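Side-chain contact in leucyl aminopeptidase (Trypanosoma brucei brucei, PDB 5NTD), which probably cleaves amino-terminal residues, leucine in particular, from peptides as a metal-dependent M17 aminopeptidase and binds the aminopeptidase inhibitor bestatin: residues G45-V50 against L64-P69. Numbering follows the deposited sequence.
Sequences GLAVLV and LPFYNP
Phe66 meets Leu49 obliquely, through the CE1 and CZ atoms of its ring, and Phe66 (64 Å²) and Leu49 (57 Å²) contribute most of the 177 Å² buried between 45-50, on strand 46-52, and the loop 64-69. The far end of the ring does the touching: CZ of Phe66 stands 4.0 Å from CB of Leu49, while CE1 of Phe66 lies 4.0 Å from CD2 of Leu49. CB of Leu49 points toward the loop and, with CG anti to the backbone N (chi1 175°) and chi2 at 62°, both methyls come up to the Phe66 ring. Its other methyl, CD1, is shared, meeting CD1 of Leu64 at 4.0 Å and CZ of Phe66 at 4.2 Å. At the opposite end of the contact, Ala47, two residues earlier on the same strand face, approaches more loosely, with CB 4.5 Å from CD2 of Phe66.

Leu64 and Phe66 are brought to this surface by a type I beta turn from Leu64 to Tyr67, closed by the bond from Tyr67 N to Leu64 O (3.0 Å). Beyond the turn, Asn68 N-caps helix 69-77, its OD1 accepting from Val71 N. Phe144 of the adjacent strand 140-145 packs edge-to-face with Phe66 and also touches Leu49, joining the contact to the core of the N-terminal, macro-like domain.

The cross-segment contacts are all carbon to carbon, and all four participating residues are buried. With no polar link between the segments, the loop is held against the sheet by apolar packing, consistent with hydrophobic burial as its main source of cohesion.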
loop_
_atom_site.group_PDB
_atom_site.type_symbol
_atom_site.label_atom_id
_atom_site.label_comp_id
_atom_site.label_asym_id
_atom_site.label_seq_id
_atom_site.Cartn_x
_atom_site.Cartn_y
_atom_site.Cartn_z
ATOM N N GLY G 45 -48.956 17.865 15.494
ATOM C CA GLY G 45 -48.161 18.589 16.519
ATOM C C GLY G 45 -46.805 19.137 16.117
ATOM O O GLY G 45 -46.062 19.697 16.941
ATOM N N LEU G 46 -46.500 19.047 14.828
ATOM C CA LEU G 46 -45.267 19.643 14.310
ATOM C C LEU G 46 -45.558 20.491 13.092
ATOM O O LEU G 46 -46.267 20.074 12.184
ATOM C CB LEU G 46 -44.267 18.542 13.943
ATOM C CG LEU G 46 -42.950 19.016 13.359
ATOM C CD1 LEU G 46 -42.115 19.819 14.356
ATOM C CD2 LEU G 46 -42.151 17.809 12.857
ATOM N N ALA G 47 -44.969 21.668 13.067
ATOM C CA ALA G 47 -45.002 22.504 11.864
ATOM C C ALA G 47 -43.628 23.035 11.578
ATOM O O ALA G 47 -42.876 23.392 12.507
ATOM C CB ALA G 47 -45.967 23.672 12.034
ATOM N N VAL G 48 -43.322 23.136 10.292
ATOM C CA VAL G 48 -42.000 23.595 9.844
ATOM C C VAL G 48 -42.169 24.862 9.024
ATOM O O VAL G 48 -43.040 24.934 8.164
ATOM C CB VAL G 48 -41.284 22.505 9.037
ATOM C CG1 VAL G 48 -39.840 22.905 8.726
ATOM C CG2 VAL G 48 -41.310 21.174 9.771
ATOM N N LEU G 49 -41.314 25.824 9.282
ATOM C CA LEU G 49 -41.283 27.036 8.523
ATOM C C LEU G 49 -39.885 27.295 7.974
ATOM O O LEU G 49 -38.946 27.526 8.745
ATOM C CB LEU G 49 -41.694 28.225 9.411
ATOM C CG LEU G 49 -41.605 29.629 8.766
ATOM C CD1 LEU G 49 -42.530 29.748 7.565
ATOM C CD2 LEU G 49 -41.917 30.712 9.789
ATOM N N VAL G 50 -39.755 27.297 6.652
ATOM C CA VAL G 50 -38.421 27.488 6.027
ATOM C C VAL G 50 -38.402 28.613 5.016
ATOM O O VAL G 50 -39.212 28.660 4.102
ATOM C CB VAL G 50 -37.761 26.199 5.445
ATOM C CG1 VAL G 50 -37.587 25.166 6.548
ATOM C CG2 VAL G 50 -38.587 25.580 4.367
ATOM N N LEU G 64 -49.550 33.684 9.365
ATOM C CA LEU G 64 -49.570 32.194 9.343
ATOM C C LEU G 64 -50.212 31.665 10.627
ATOM O O LEU G 64 -49.967 32.207 11.710
ATOM C CB LEU G 64 -48.157 31.621 9.119
ATOM C CG LEU G 64 -47.571 31.952 7.725
ATOM C CD1 LEU G 64 -46.147 31.450 7.625
ATOM C CD2 LEU G 64 -48.398 31.352 6.602
ATOM N N PRO G 65 -50.990 30.583 10.529
ATOM C CA PRO G 65 -51.805 30.101 11.641
ATOM C C PRO G 65 -51.073 29.753 12.930
ATOM O O PRO G 65 -51.688 29.700 13.989
ATOM C CB PRO G 65 -52.479 28.844 11.074
ATOM C CG PRO G 65 -51.657 28.435 9.906
ATOM C CD PRO G 65 -51.082 29.706 9.357
ATOM N N PHE G 66 -49.784 29.480 12.842
ATOM C CA PHE G 66 -48.989 29.038 14.020
ATOM C C PHE G 66 -48.199 30.184 14.617
ATOM O O PHE G 66 -47.454 29.980 15.564
ATOM C CB PHE G 66 -48.045 27.861 13.646
ATOM C CG PHE G 66 -47.133 28.170 12.496
ATOM C CD1 PHE G 66 -45.976 28.887 12.690
ATOM C CD2 PHE G 66 -47.487 27.793 11.194
ATOM C CE1 PHE G 66 -45.156 29.210 11.618
ATOM C CE2 PHE G 66 -46.683 28.121 10.114
ATOM C CZ PHE G 66 -45.516 28.825 10.318
ATOM N N TYR G 67 -48.256 31.346 13.996
ATOM C CA TYR G 67 -47.334 32.430 14.356
ATOM C C TYR G 67 -47.729 32.990 15.701
ATOM O O TYR G 67 -48.888 33.145 15.986
ATOM C CB TYR G 67 -47.325 33.553 13.318
ATOM C CG TYR G 67 -46.203 34.563 13.490
ATOM C CD1 TYR G 67 -46.358 35.695 14.266
ATOM C CD2 TYR G 67 -44.981 34.386 12.839
ATOM C CE1 TYR G 67 -45.321 36.622 14.408
ATOM C CE2 TYR G 67 -43.939 35.309 12.968
ATOM C CZ TYR G 67 -44.120 36.423 13.755
ATOM O OH TYR G 67 -43.077 37.303 13.892
ATOM N N ASN G 68 -46.738 33.265 16.521
ATOM C CA ASN G 68 -46.936 33.939 17.797
ATOM C C ASN G 68 -45.594 34.515 18.244
ATOM O O ASN G 68 -44.630 34.441 17.497
ATOM C CB ASN G 68 -47.552 32.986 18.820
ATOM C CG ASN G 68 -46.530 32.091 19.491
ATOM O OD1 ASN G 68 -45.380 31.999 19.068
ATOM N ND2 ASN G 68 -46.954 31.417 20.550
ATOM N N PRO G 69 -45.507 35.093 19.445
ATOM C CA PRO G 69 -44.239 35.772 19.786
ATOM C C PRO G 69 -43.034 34.851 19.991
ATOM O O PRO G 69 -41.888 35.273 19.799
ATOM C CB PRO G 69 -44.572 36.474 21.113
ATOM C CG PRO G 69 -46.058 36.679 21.037
ATOM C CD PRO G 69 -46.592 35.463 20.367
#